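Local coordinates for protein ribonuclease T2 (Homo sapiens, PDB 3T0O) that cleaves single-stranded RNA, preferentially between purine and uridine residues, and so degrades microbial RNA into fragments that are sensed in innate immunity, at residues 11-16 and 41-46; 99-104 and 179-184; 169-174 and 223-228; 18-23 and 33-38. All coordinates share one frame; numbering follows the deposited sequence.

Contact 1: 11-16 and 41-46; sequences KKLIMV and HGLWPD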
loop_
_atom_site.group_PDB
_atom_site.type_symbol
_atom_site.label_atom_id
_atom_site.label_comp_id
_atom_site.label_asym_id
_atom_site.label_seq_id
_atom_site.Cartn_x
_atom_site.Cartn_y
_atom_site.Cartn_z
ATOM N N LYS A 11 -13.341 -6.522 -10.686
ATOM C CA LYS A 11 -14.549 -6.312 -9.909
ATOM C C LYS A 11 -14.386 -5.428 -8.698
ATOM O O LYS A 11 -15.327 -4.792 -8.278
ATOM C CB LYS A 11 -15.225 -7.621 -9.493
ATOM C CG LYS A 11 -15.976 -8.287 -10.648
ATOM C CD LYS A 11 -15.692 -9.765 -10.623
ATOM C CE LYS A 11 -16.593 -10.562 -11.554
ATOM N NZ LYS A 11 -17.706 -11.227 -10.803
ATOM N N LYS A 12 -13.203 -5.426 -8.126
ATOM C CA LYS A 12 -12.953 -4.566 -6.960
ATOM C C LYS A 12 -11.568 -3.980 -7.016
ATOM O O LYS A 12 -10.660 -4.438 -7.733
ATOM C CB LYS A 12 -13.117 -5.361 -5.638
ATOM C CG LYS A 12 -11.990 -6.340 -5.473
ATOM C CD LYS A 12 -12.342 -7.365 -4.379
ATOM C CE LYS A 12 -11.215 -8.362 -4.263
ATOM N NZ LYS A 12 -11.526 -9.508 -5.135
ATOM N N LEU A 13 -11.367 -2.981 -6.172
ATOM C CA LEU A 13 -10.074 -2.369 -6.035
ATOM C C LEU A 13 -9.406 -2.867 -4.761
ATOM O O LEU A 13 -10.106 -3.216 -3.824
ATOM C CB LEU A 13 -10.246 -0.840 -5.951
ATOM C CG LEU A 13 -10.668 -0.249 -7.293
ATOM C CD1 LEU A 13 -11.293 1.137 -7.035
ATOM C CD2 LEU A 13 -9.403 -0.198 -8.212
ATOM N N ILE A 14 -8.075 -2.851 -4.725
ATOM C CA ILE A 14 -7.363 -3.193 -3.490
ATOM C C ILE A 14 -6.446 -2.041 -3.129
ATOM O O ILE A 14 -5.579 -1.671 -3.949
ATOM C CB ILE A 14 -6.563 -4.476 -3.699
ATOM C CG1 ILE A 14 -7.416 -5.624 -4.170
ATOM C CG2 ILE A 14 -5.909 -4.894 -2.321
ATOM C CD1 ILE A 14 -6.549 -6.796 -4.737
ATOM N N MET A 15 -6.679 -1.399 -1.967
ATOM C CA MET A 15 -5.771 -0.349 -1.521
ATOM C C MET A 15 -4.665 -1.069 -0.757
ATOM O O MET A 15 -4.921 -1.730 0.233
ATOM C CB MET A 15 -6.460 0.643 -0.601
ATOM C CG MET A 15 -5.465 1.564 0.120
ATOM S SD MET A 15 -4.461 2.625 -0.988
ATOM C CE MET A 15 -3.727 3.798 0.121
ATOM N N VAL A 16 -3.423 -0.940 -1.225
ATOM C CA VAL A 16 -2.309 -1.731 -0.720
ATOM C C VAL A 16 -1.368 -0.763 -0.063
ATOM O O VAL A 16 -0.902 0.222 -0.688
ATOM C CB VAL A 16 -1.590 -2.366 -1.917
ATOM C CG1 VAL A 16 -0.431 -3.238 -1.359
ATOM C CG2 VAL A 16 -2.631 -3.193 -2.687
ATOM N N HIS A 41 1.463 1.497 -1.380
ATOM C CA HIS A 41 2.024 0.722 -2.465
ATOM C C HIS A 41 1.234 0.990 -3.745
ATOM O O HIS A 41 1.805 1.453 -4.750
ATOM C CB HIS A 41 1.980 -0.712 -2.090
ATOM C CG HIS A 41 2.764 -1.546 -3.034
ATOM N ND1 HIS A 41 3.067 -2.860 -2.768
ATOM C CD2 HIS A 41 3.321 -1.250 -4.230
ATOM C CE1 HIS A 41 3.758 -3.364 -3.779
ATOM N NE2 HIS A 41 3.943 -2.414 -4.680
ATOM N N GLY A 42 -0.093 0.798 -3.711
ATOM C CA GLY A 42 -0.865 1.239 -4.843
ATOM C C GLY A 42 -2.343 0.937 -4.643
ATOM O O GLY A 42 -2.754 0.421 -3.614
ATOM N N LEU A 43 -3.126 1.333 -5.647
ATOM C CA LEU A 43 -4.529 1.096 -5.703
ATOM C C LEU A 43 -4.793 0.206 -6.894
ATOM O O LEU A 43 -4.667 0.628 -8.035
ATOM C CB LEU A 43 -5.277 2.435 -5.805
ATOM C CG LEU A 43 -6.780 2.240 -5.946
ATOM C CD1 LEU A 43 -7.376 1.705 -4.674
ATOM C CD2 LEU A 43 -7.451 3.633 -6.248
ATOM N N TRP A 44 -5.029 -1.057 -6.611
ATOM C CA TRP A 44 -4.958 -2.039 -7.695
ATOM C C TRP A 44 -6.298 -2.667 -8.038
ATOM O O TRP A 44 -6.950 -3.243 -7.159
ATOM C CB TRP A 44 -4.103 -3.197 -7.192
ATOM C CG TRP A 44 -2.676 -2.840 -6.856
ATOM C CD1 TRP A 44 -2.023 -1.753 -7.136
ATOM C CD2 TRP A 44 -1.776 -3.719 -6.189
ATOM N NE1 TRP A 44 -0.715 -1.819 -6.644
ATOM C CE2 TRP A 44 -0.571 -3.043 -6.061
ATOM C CE3 TRP A 44 -1.892 -5.019 -5.715
ATOM C CZ2 TRP A 44 0.553 -3.607 -5.442
ATOM C CZ3 TRP A 44 -0.785 -5.568 -5.085
ATOM C CH2 TRP A 44 0.354 -4.870 -4.929
ATOM N N PRO A 45 -6.729 -2.609 -9.294
ATOM C CA PRO A 45 -7.850 -3.471 -9.711
ATOM C C PRO A 45 -7.437 -4.899 -9.408
ATOM O O PRO A 45 -6.271 -5.266 -9.634
ATOM C CB PRO A 45 -7.963 -3.189 -11.207
ATOM C CG PRO A 45 -7.564 -1.728 -11.293
ATOM C CD PRO A 45 -6.307 -1.651 -10.337
ATOM N N ASP A 46 -8.395 -5.677 -8.950
ATOM C CA ASP A 46 -8.066 -7.023 -8.484
ATOM C C ASP A 46 -7.636 -7.970 -9.598
ATOM O O ASP A 46 -6.663 -8.698 -9.416
ATOM C CB ASP A 46 -9.206 -7.624 -7.619
ATOM C CG ASP A 46 -10.531 -7.791 -8.372
ATOM O OD1 ASP A 46 -10.709 -7.286 -9.487
ATOM O OD2 ASP A 46 -11.403 -8.568 -7.864
#
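Residues 12-16 and 41-45 pair as neighbouring antiparallel strands of the RNase T2 alpha/beta fold, their axes 4.4 Å apart with chain directions at 162°. The backbone ladder runs through Ile14 with Trp44 and Val16 with Gly42, both hydrogen-bonded pairs; Leu13 with Pro45 and Met15 with Leu43 are the non-hydrogen-bonded ones. At the far end His41 and Gly42 both face Val16, a classic beta bulge: Val16 O accepts from His41 N (2.8 Å) and from Gly42 N (3.2 Å), both arriving from the same face of its carbonyl plane.

Apolar contacts differ on the two faces. On the face of Leu13, Met15, Leu43 and Pro45, Leu13 CD2 meets Pro45 CG at 3.9 Å, and Leu43 CD1 approaches Leu13 CB. On the other face, with Ile14, Val16 and Trp44, Val16 CG2 sits over the indole, 3.6 Å from the centroid of the six-membered ring and 14° off its normal, a CH-pi contact. CG1 of the same valine, anti to the backbone N, lies instead beside His41 CB. This places the packing next to the predicted active-site His41, whose ND1 bonds Gln174 OE1, while Trp44 NE1 bonds Glu90 OE1, of an active-site residue by similarity.

Polar contacts gather at Asp46. Its CG stands between the backbone N and carbonyl carbon (chi1 62°), which turns the carboxylate back onto 11-12. Lys11 N bonds Asp46 OD1 at 3.0 Å on the syn side, tilted out of the carboxylate plane, and Lys12 NZ forms a salt bridge at the anti lone pair of Asp46 OD2, 2.9 Å away.

Contact 2: 99-104 and 179-184; sequences AQVDAL and LTKQDQ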
loop_
_atom_site.group_PDB
_atom_site.type_symbol
_atom_site.label_atom_id
_atom_site.label_comp_id
_atom_site.label_asym_id
_atom_site.label_seq_id
_atom_site.Cartn_x
_atom_site.Cartn_y
_atom_site.Cartn_z
ATOM N N ALA A 99 -8.799 3.087 -14.582
ATOM C CA ALA A 99 -9.454 4.215 -15.328
ATOM C C ALA A 99 -10.789 3.902 -16.005
ATOM O O ALA A 99 -11.448 4.776 -16.544
ATOM C CB ALA A 99 -8.494 4.758 -16.370
ATOM N N GLN A 100 -11.176 2.637 -16.028
ATOM C CA GLN A 100 -12.543 2.293 -16.391
ATOM C C GLN A 100 -13.580 2.926 -15.484
ATOM O O GLN A 100 -14.748 3.024 -15.855
ATOM C CB GLN A 100 -12.684 0.810 -16.282
ATOM C CG GLN A 100 -11.911 0.140 -17.303
ATOM C CD GLN A 100 -11.859 -1.330 -17.043
ATOM O OE1 GLN A 100 -12.829 -1.929 -16.494
ATOM N NE2 GLN A 100 -10.746 -1.905 -17.378
ATOM N N VAL A 101 -13.164 3.287 -14.282
ATOM C CA VAL A 101 -14.033 3.944 -13.319
ATOM C C VAL A 101 -13.949 5.445 -13.503
ATOM O O VAL A 101 -12.875 5.989 -13.580
ATOM C CB VAL A 101 -13.589 3.577 -11.889
ATOM C CG1 VAL A 101 -14.236 4.497 -10.876
ATOM C CG2 VAL A 101 -13.931 2.093 -11.633
ATOM N N ASP A 102 -15.095 6.114 -13.554
ATOM C CA ASP A 102 -15.085 7.555 -13.917
ATOM C C ASP A 102 -14.279 8.336 -12.895
ATOM O O ASP A 102 -13.460 9.177 -13.278
ATOM C CB ASP A 102 -16.486 8.180 -14.014
ATOM C CG ASP A 102 -17.205 7.898 -15.324
ATOM O OD1 ASP A 102 -16.689 7.214 -16.219
ATOM O OD2 ASP A 102 -18.354 8.340 -15.415
ATOM N N ALA A 103 -14.409 7.976 -11.616
ATOM C CA ALA A 103 -13.663 8.693 -10.562
ATOM C C ALA A 103 -12.152 8.545 -10.678
ATOM O O ALA A 103 -11.430 9.336 -10.066
ATOM C CB ALA A 103 -14.064 8.196 -9.177
ATOM N N LEU A 104 -11.693 7.590 -11.487
ATOM C CA LEU A 104 -10.271 7.283 -11.580
ATOM C C LEU A 104 -9.792 7.391 -13.020
ATOM O O LEU A 104 -8.717 6.850 -13.341
ATOM C CB LEU A 104 -10.020 5.828 -11.111
ATOM C CG LEU A 104 -10.547 5.496 -9.702
ATOM C CD1 LEU A 104 -10.297 4.040 -9.404
ATOM C CD2 LEU A 104 -9.948 6.411 -8.652
ATOM N N LEU A 179 -11.873 -2.308 -1.807
ATOM C CA LEU A 179 -12.718 -1.107 -1.980
ATOM C C LEU A 179 -13.622 -1.302 -3.164
ATOM O O LEU A 179 -13.271 -1.970 -4.148
ATOM C CB LEU A 179 -11.852 0.161 -2.228
ATOM C CG LEU A 179 -10.853 0.493 -1.142
ATOM C CD1 LEU A 179 -9.985 1.651 -1.652
ATOM C CD2 LEU A 179 -11.543 0.897 0.128
ATOM N N THR A 180 -14.812 -0.737 -3.087
ATOM C CA THR A 180 -15.774 -0.956 -4.187
ATOM C C THR A 180 -15.311 -0.262 -5.447
ATOM O O THR A 180 -14.621 0.733 -5.416
ATOM C CB THR A 180 -17.173 -0.475 -3.845
ATOM O OG1 THR A 180 -17.136 0.962 -3.626
ATOM C CG2 THR A 180 -17.690 -1.254 -2.597
ATOM N N LYS A 181 -15.726 -0.790 -6.590
ATOM C CA LYS A 181 -15.202 -0.309 -7.834
ATOM C C LYS A 181 -15.608 1.122 -8.110
ATOM O O LYS A 181 -14.792 1.988 -8.419
ATOM C CB LYS A 181 -15.750 -1.250 -8.913
ATOM C CG LYS A 181 -15.531 -0.853 -10.326
ATOM C CD LYS A 181 -15.658 -2.181 -11.140
ATOM C CE LYS A 181 -14.949 -2.165 -12.434
ATOM N NZ LYS A 181 -15.480 -3.211 -13.347
ATOM N N GLN A 182 -16.897 1.400 -7.941
ATOM C CA GLN A 182 -17.382 2.728 -8.326
ATOM C C GLN A 182 -17.029 3.865 -7.396
ATOM O O GLN A 182 -16.484 4.873 -7.892
ATOM C CB GLN A 182 -18.868 2.703 -8.684
ATOM C CG GLN A 182 -19.127 1.861 -9.910
ATOM C CD GLN A 182 -18.359 2.335 -11.166
ATOM O OE1 GLN A 182 -18.153 3.543 -11.395
ATOM N NE2 GLN A 182 -17.952 1.374 -11.989
ATOM N N ASP A 183 -17.227 3.675 -6.076
ATOM C CA ASP A 183 -17.078 4.765 -5.082
ATOM C C ASP A 183 -15.930 4.519 -4.072
ATOM O O ASP A 183 -15.742 5.309 -3.141
ATOM C CB ASP A 183 -18.391 4.920 -4.284
ATOM C CG ASP A 183 -19.620 4.852 -5.164
ATOM O OD1 ASP A 183 -19.602 5.487 -6.244
ATOM O OD2 ASP A 183 -20.605 4.167 -4.790
ATOM N N GLN A 184 -15.228 3.407 -4.252
ATOM C CA GLN A 184 -14.093 2.978 -3.407
ATOM C C GLN A 184 -14.467 2.988 -1.962
ATOM O O GLN A 184 -13.712 3.548 -1.126
ATOM C CB GLN A 184 -12.854 3.874 -3.641
ATOM C CG GLN A 184 -12.442 3.901 -5.094
ATOM C CD GLN A 184 -13.302 4.857 -5.907
ATOM O OE1 GLN A 184 -13.469 6.018 -5.541
ATOM N NE2 GLN A 184 -13.816 4.384 -7.040
HETATM O O HOH W 1 -13.946 -3.970 -15.452
HETATM O O HOH W 2 -17.732 4.835 -13.691
HETATM O O HOH W 3 -16.794 6.798 -10.461
#
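The turn that follows strand 171-180 meets the loop between helices 84-98 and 107-121, at the C-terminal end of that strand in the main sheet of the RNase T2 fold. The closest CA atoms, those of Val101 and Gln182, are 6.1 Å apart, and no direct hydrogen bond crosses the interface.

Val101 makes the direct packing: Val101 CG2 lies 3.3 Å from Lys181 O and against Lys181 CG, while CG1, anti to the backbone N (chi1 166°), lies near the carbonyl oxygens of Lys181 and Gln182 and near Gln184 NE2. That amide folds back within its own turn: Gln184 NE2 bonds Lys181 O at 2.9 Å, coming from above the carbonyl plane, 43° out of it, and adds a weak bond to Gln182 O. Its other end, OE1, is taken by Arg113 NE of helix 107-121.

Three waters carry the polar link. One donates to Gln100 OE1 and accepts from Lys181 NZ (2.7 Å); this ammonium also bonds Trp10 O and makes a cation-pi contact with Trp10. A second accepts from Asp102 N and donates to Gln182 OE1 (2.7 Å). The third accepts from Ala103 N, 2.9 Å away, and donates to Gln182 O at 3.2 Å.

Since each bridge needs a water to join the two segments, the chemistry implies a hydrated seam around one valine, with both amide N-H groups of 102-103 satisfied by solvent rather than by the opposing turn.

Contact 3: 169-174 and 223-228; sequences VQTIGQ and FYPPPK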
loop_
_atom_site.group_PDB
_atom_site.type_symbol
_atom_site.label_atom_id
_atom_site.label_comp_id
_atom_site.label_asym_id
_atom_site.label_seq_id
_atom_site.Cartn_x
_atom_site.Cartn_y
_atom_site.Cartn_z
ATOM N N VAL A 169 11.016 -15.058 13.193
ATOM C CA VAL A 169 9.563 -15.057 12.914
ATOM C C VAL A 169 9.311 -14.178 11.690
ATOM O O VAL A 169 10.144 -13.366 11.309
ATOM C CB VAL A 169 8.636 -14.555 14.127
ATOM C CG1 VAL A 169 8.806 -15.446 15.390
ATOM C CG2 VAL A 169 8.912 -13.182 14.454
ATOM N N GLN A 170 8.174 -14.404 11.041
ATOM C CA GLN A 170 7.747 -13.583 9.890
ATOM C C GLN A 170 7.665 -12.101 10.305
ATOM O O GLN A 170 7.425 -11.752 11.453
ATOM C CB GLN A 170 6.414 -14.076 9.380
ATOM C CG GLN A 170 5.290 -13.882 10.429
ATOM C CD GLN A 170 4.001 -14.545 10.140
ATOM O OE1 GLN A 170 3.723 -14.994 9.014
ATOM N NE2 GLN A 170 3.216 -14.659 11.178
ATOM N N THR A 171 7.794 -11.263 9.293
ATOM C CA THR A 171 7.786 -9.840 9.507
ATOM C C THR A 171 6.636 -9.205 8.726
ATOM O O THR A 171 6.531 -9.431 7.517
ATOM C CB THR A 171 9.073 -9.290 8.976
ATOM O OG1 THR A 171 10.173 -10.046 9.541
ATOM C CG2 THR A 171 9.162 -7.818 9.403
ATOM N N ILE A 172 5.784 -8.425 9.400
ATOM C CA ILE A 172 4.641 -7.807 8.674
ATOM C C ILE A 172 5.160 -6.798 7.695
ATOM O O ILE A 172 5.993 -5.982 8.056
ATOM C CB ILE A 172 3.601 -7.247 9.637
ATOM C CG1 ILE A 172 2.357 -6.784 8.838
ATOM C CG2 ILE A 172 4.136 -5.994 10.431
ATOM C CD1 ILE A 172 1.215 -6.310 9.789
ATOM N N GLY A 173 4.575 -6.826 6.493
ATOM C CA GLY A 173 5.047 -5.953 5.393
ATOM C C GLY A 173 3.926 -5.184 4.729
ATOM O O GLY A 173 4.208 -4.128 4.225
ATOM N N GLN A 174 2.718 -5.764 4.658
ATOM C CA GLN A 174 1.735 -5.129 3.718
ATOM C C GLN A 174 0.334 -5.392 4.211
ATOM O O GLN A 174 0.056 -6.487 4.672
ATOM C CB GLN A 174 2.011 -5.684 2.298
ATOM C CG GLN A 174 1.085 -5.060 1.234
ATOM C CD GLN A 174 1.763 -5.260 -0.141
ATOM O OE1 GLN A 174 2.541 -4.409 -0.527
ATOM N NE2 GLN A 174 1.375 -6.283 -0.832
ATOM N N PHE A 223 6.643 -10.092 13.667
ATOM C CA PHE A 223 7.482 -8.932 14.022
ATOM C C PHE A 223 7.015 -7.739 13.226
ATOM O O PHE A 223 6.882 -7.793 12.003
ATOM C CB PHE A 223 8.939 -9.322 13.667
ATOM C CG PHE A 223 9.983 -8.334 14.036
ATOM C CD1 PHE A 223 9.922 -7.593 15.206
ATOM C CD2 PHE A 223 11.075 -8.178 13.201
ATOM C CE1 PHE A 223 10.951 -6.648 15.558
ATOM C CE2 PHE A 223 12.112 -7.240 13.548
ATOM C CZ PHE A 223 12.016 -6.505 14.731
ATOM N N TYR A 224 6.893 -6.610 13.914
ATOM C CA TYR A 224 6.494 -5.340 13.291
ATOM C C TYR A 224 7.686 -4.411 13.622
ATOM O O TYR A 224 7.758 -3.802 14.723
ATOM C CB TYR A 224 5.209 -4.893 13.998
ATOM C CG TYR A 224 4.651 -3.569 13.572
ATOM C CD1 TYR A 224 4.937 -3.034 12.304
ATOM C CD2 TYR A 224 3.772 -2.919 14.383
ATOM C CE1 TYR A 224 4.408 -1.795 11.891
ATOM C CE2 TYR A 224 3.179 -1.736 14.016
ATOM C CZ TYR A 224 3.515 -1.158 12.763
ATOM O OH TYR A 224 2.892 -0.004 12.391
ATOM N N PRO A 225 8.645 -4.331 12.727
ATOM C CA PRO A 225 9.974 -3.823 13.082
ATOM C C PRO A 225 10.038 -2.327 13.161
ATOM O O PRO A 225 9.535 -1.612 12.271
ATOM C CB PRO A 225 10.869 -4.290 11.908
ATOM C CG PRO A 225 9.990 -4.525 10.782
ATOM C CD PRO A 225 8.632 -4.989 11.409
ATOM N N PRO A 226 10.616 -1.809 14.244
ATOM C CA PRO A 226 10.937 -0.354 14.274
ATOM C C PRO A 226 11.936 0.000 13.162
ATOM O O PRO A 226 12.877 -0.759 12.901
ATOM C CB PRO A 226 11.564 -0.160 15.658
ATOM C CG PRO A 226 11.322 -1.374 16.397
ATOM C CD PRO A 226 11.004 -2.509 15.454
ATOM N N PRO A 227 11.716 1.126 12.449
ATOM C CA PRO A 227 12.602 1.440 11.320
ATOM C C PRO A 227 14.023 1.595 11.779
ATOM O O PRO A 227 14.297 1.943 12.967
ATOM C CB PRO A 227 12.112 2.791 10.806
ATOM C CG PRO A 227 10.842 3.049 11.488
ATOM C CD PRO A 227 10.601 2.065 12.582
ATOM N N LYS A 228 14.942 1.363 10.841
ATOM C CA LYS A 228 16.380 1.524 11.138
ATOM C C LYS A 228 16.753 3.000 10.949
ATOM O O LYS A 228 15.963 3.790 10.369
ATOM C CB LYS A 228 17.186 0.645 10.197
#
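Ile172 CG2 stands between the backbone N and the carbonyl carbon, with CG1 anti to N (chi1 -173°), and Tyr224 CG is also anti to its own N (chi1 177°); these settings bring Ile172 CG2 within 3.6 Å of Tyr224 CD1, the two side chains crossing obliquely. The contact joins the start of strand 171-180 of the main sheet to the C-terminal tail, through a single beta bridge between Thr171 and Phe223 whose CA atoms are 4.6 Å apart.

Two backbone hydrogen bonds make the bridge. Phe223 N reaches Gln170 O at 2.9 Å with an almost straight N-H...O angle of 177°, and Ile172 N returns to Phe223 O, also at 2.9 Å. The same carbonyl oxygen receives a CA-H...O contact from Thr171 CA at 3.4 Å.

Side chains then line both ends of the bridge. Thr171 has two conformers; in the one described, its methyl CG2 rests 3.5 Å from Pro225 CD. One face of the Phe223 ring carries Pro225 CA from its own segment. Farther along, Tyr224 makes edge-to-face pairs with Trp19 and Phe144, and its OH bonds Trp38 NE1, which joins the tail to the 18-38 region; Pro225 O likewise accepts from Trp19 NE1. At the opposite end of the bridge, Val169 crosses Phe223 at about a right angle and packs its CG2 on Phe223 CB at 3.9 Å.

Contact 4: 18-23 and 33-38; sequences HWPETV and DPPDYW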
loop_
_atom_site.group_PDB
_atom_site.type_symbol
_atom_site.label_atom_id
_atom_site.label_comp_id
_atom_site.label_asym_id
_atom_site.label_seq_id
_atom_site.Cartn_x
_atom_site.Cartn_y
_atom_site.Cartn_z
ATOM N N HIS A 18 2.143 -0.493 2.653
ATOM C CA HIS A 18 3.270 -1.321 3.112
ATOM C C HIS A 18 4.131 -0.605 4.118
ATOM O O HIS A 18 4.057 0.591 4.258
ATOM C CB HIS A 18 4.036 -1.955 1.941
ATOM C CG HIS A 18 4.561 -0.952 0.937
ATOM N ND1 HIS A 18 5.039 -1.394 -0.281
ATOM C CD2 HIS A 18 4.627 0.397 0.933
ATOM C CE1 HIS A 18 5.472 -0.339 -0.956
ATOM N NE2 HIS A 18 5.163 0.759 -0.283
ATOM N N TRP A 19 4.912 -1.406 4.846
ATOM C CA TRP A 19 5.717 -0.934 5.946
ATOM C C TRP A 19 7.133 -0.851 5.460
ATOM O O TRP A 19 7.759 -1.858 5.216
ATOM C CB TRP A 19 5.564 -1.929 7.091
ATOM C CG TRP A 19 6.322 -1.511 8.303
ATOM C CD1 TRP A 19 7.384 -2.194 8.932
ATOM C CD2 TRP A 19 6.103 -0.329 9.084
ATOM N NE1 TRP A 19 7.791 -1.480 10.043
ATOM C CE2 TRP A 19 7.046 -0.339 10.149
ATOM C CE3 TRP A 19 5.185 0.722 9.001
ATOM C CZ2 TRP A 19 7.104 0.675 11.119
ATOM C CZ3 TRP A 19 5.256 1.741 9.947
ATOM C CH2 TRP A 19 6.225 1.737 10.965
ATOM N N PRO A 20 7.642 0.360 5.282
ATOM C CA PRO A 20 8.960 0.508 4.663
ATOM C C PRO A 20 10.071 -0.263 5.311
ATOM O O PRO A 20 10.879 -0.883 4.646
ATOM C CB PRO A 20 9.231 2.021 4.806
ATOM C CG PRO A 20 7.858 2.641 4.534
ATOM C CD PRO A 20 6.946 1.652 5.401
ATOM N N GLU A 21 10.141 -0.316 6.609
ATOM C CA GLU A 21 11.268 -1.056 7.190
ATOM C C GLU A 21 11.260 -2.532 6.824
ATOM O O GLU A 21 12.350 -3.140 6.709
ATOM C CB GLU A 21 11.192 -0.885 8.700
ATOM C CG GLU A 21 12.235 -1.720 9.514
ATOM C CD GLU A 21 13.670 -1.447 9.129
ATOM O OE1 GLU A 21 13.941 -0.311 8.763
ATOM O OE2 GLU A 21 14.541 -2.366 9.293
ATOM N N THR A 22 10.053 -3.057 6.628
ATOM C CA THR A 22 10.023 -4.428 6.125
ATOM C C THR A 22 10.328 -4.585 4.663
ATOM O O THR A 22 11.136 -5.480 4.285
ATOM C CB THR A 22 8.681 -5.033 6.389
ATOM O OG1 THR A 22 8.483 -5.037 7.800
ATOM C CG2 THR A 22 8.570 -6.485 5.885
ATOM N N VAL A 23 9.726 -3.767 3.828
ATOM C CA VAL A 23 9.832 -3.985 2.403
ATOM C C VAL A 23 11.073 -3.400 1.733
ATOM O O VAL A 23 11.415 -3.814 0.592
ATOM C CB VAL A 23 8.545 -3.607 1.648
ATOM C CG1 VAL A 23 7.302 -4.435 2.163
ATOM C CG2 VAL A 23 8.279 -2.089 1.694
ATOM N N ASP A 33 16.681 5.980 5.360
ATOM C CA ASP A 33 16.049 6.011 6.659
ATOM C C ASP A 33 14.576 5.739 6.368
ATOM O O ASP A 33 13.861 6.669 6.032
ATOM C CB ASP A 33 16.270 7.422 7.274
ATOM C CG ASP A 33 17.767 7.729 7.560
ATOM O OD1 ASP A 33 18.353 7.074 8.463
ATOM O OD2 ASP A 33 18.352 8.611 6.869
ATOM N N PRO A 34 14.145 4.484 6.453
ATOM C CA PRO A 34 12.780 4.148 6.030
ATOM C C PRO A 34 11.790 5.018 6.788
ATOM O O PRO A 34 11.929 5.209 8.024
ATOM C CB PRO A 34 12.642 2.697 6.419
ATOM C CG PRO A 34 14.111 2.164 6.373
ATOM C CD PRO A 34 14.910 3.293 6.850
ATOM N N PRO A 35 10.795 5.574 6.076
ATOM C CA PRO A 35 9.717 6.268 6.844
ATOM C C PRO A 35 9.153 5.402 7.967
ATOM O O PRO A 35 8.925 4.204 7.779
ATOM C CB PRO A 35 8.614 6.444 5.772
ATOM C CG PRO A 35 9.373 6.526 4.487
ATOM C CD PRO A 35 10.501 5.533 4.634
ATOM N N ASP A 36 8.835 6.045 9.091
ATOM C CA ASP A 36 8.296 5.330 10.207
ATOM C C ASP A 36 6.761 5.312 10.193
ATOM O O ASP A 36 6.070 5.289 11.266
ATOM C CB ASP A 36 8.826 5.950 11.510
ATOM C CG ASP A 36 8.334 7.352 11.724
ATOM O OD1 ASP A 36 8.596 7.932 12.819
ATOM O OD2 ASP A 36 7.712 7.930 10.813
ATOM N N TYR A 37 6.204 5.140 8.995
ATOM C CA TYR A 37 4.745 5.029 8.869
ATOM C C TYR A 37 4.425 4.222 7.634
ATOM O O TYR A 37 5.276 4.091 6.756
ATOM C CB TYR A 37 4.106 6.426 8.738
ATOM C CG TYR A 37 4.736 7.358 7.751
ATOM C CD1 TYR A 37 4.282 7.416 6.425
ATOM C CD2 TYR A 37 5.704 8.239 8.162
ATOM C CE1 TYR A 37 4.798 8.326 5.527
ATOM C CE2 TYR A 37 6.259 9.110 7.221
ATOM C CZ TYR A 37 5.809 9.086 5.923
ATOM O OH TYR A 37 6.341 10.080 5.060
ATOM N N TRP A 38 3.274 3.593 7.625
ATOM C CA TRP A 38 2.800 2.872 6.471
ATOM C C TRP A 38 2.568 3.792 5.340
ATOM O O TRP A 38 2.037 4.897 5.517
ATOM C CB TRP A 38 1.442 2.205 6.802
ATOM C CG TRP A 38 1.645 1.092 7.824
ATOM C CD1 TRP A 38 1.775 1.245 9.218
ATOM C CD2 TRP A 38 1.762 -0.301 7.551
ATOM N NE1 TRP A 38 2.017 -0.000 9.780
ATOM C CE2 TRP A 38 1.984 -0.961 8.800
ATOM C CE3 TRP A 38 1.690 -1.067 6.376
ATOM C CZ2 TRP A 38 2.173 -2.334 8.898
ATOM C CZ3 TRP A 38 1.845 -2.454 6.466
ATOM C CH2 TRP A 38 2.065 -3.080 7.738
HETATM O O HOH W 4 8.859 1.582 8.363
#
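Backbones approach to 4.8 Å between the CA atoms of Trp19 and Trp38 with no hydrogen bond across, and the nearest backbone link is a CA-H...O contact from Trp38 CA to His18 O at 3.4 Å. The two indoles dominate the side-chain packing, crossing at about a right angle as side chains while their ring planes stand at 40°. Trp19 CB lies over the face of the Trp38 six-membered ring, 3.7 Å from its centroid, in a CH-pi contact; Trp19 CE3 reaches the pyrrole part, 3.3 Å from Trp38 NE1, whose hydrogen bond goes to Tyr224 OH. Trp38 CG, anti to the carbonyl carbon (chi1 -68°), leaves the ring lying along the 18-19 backbone, with CE3 against His18 C.

Trp19 is the N-cap residue of helix 20-23, the short helix after strand 12-18. Residues 33-38 are the last part of the loop that returns to strand 39-45. His18, next to this turn, stacks its ring on that of the predicted active-site His41.

Prolines make a second patch. Pro20 CB meets Pro34 CB and, at 3.7 Å, Pro35 CD, whereas Pro20 CD lies 3.3 Å from Tyr37 O. Glu21 OE1, whose hydrogen-bond partner is Lys228 N, also touches Pro34 CG. Between the segments, one water accepts from Glu21 N (2.9 Å) and donates to Pro35 O at 2.7 Å, sitting over the centre of a face of the Trp19 indole.

From the N terminus, strand 12-18 leads into helix 20-23, and contact 4 closes the short loop from there to 33-38. Contact 1, between 11-16 and 41-46, encloses that loop by pairing the flanking strands. Contacts 2 and 3 come later and cross: contact 2 ties the loop between helices 84-98 and 107-121 to the end of strand 171-180, whereas 169-174, at the start of the same strand, pairs with the tail at 223-228 in contact 3. Contact 1 touches each of the other three, reaching contact 2 through Leu13 O and Leu179 N. Contacts 3 and 4 meet, with centres about 9 Å apart, while contact 2 lies across the chain's centre from both.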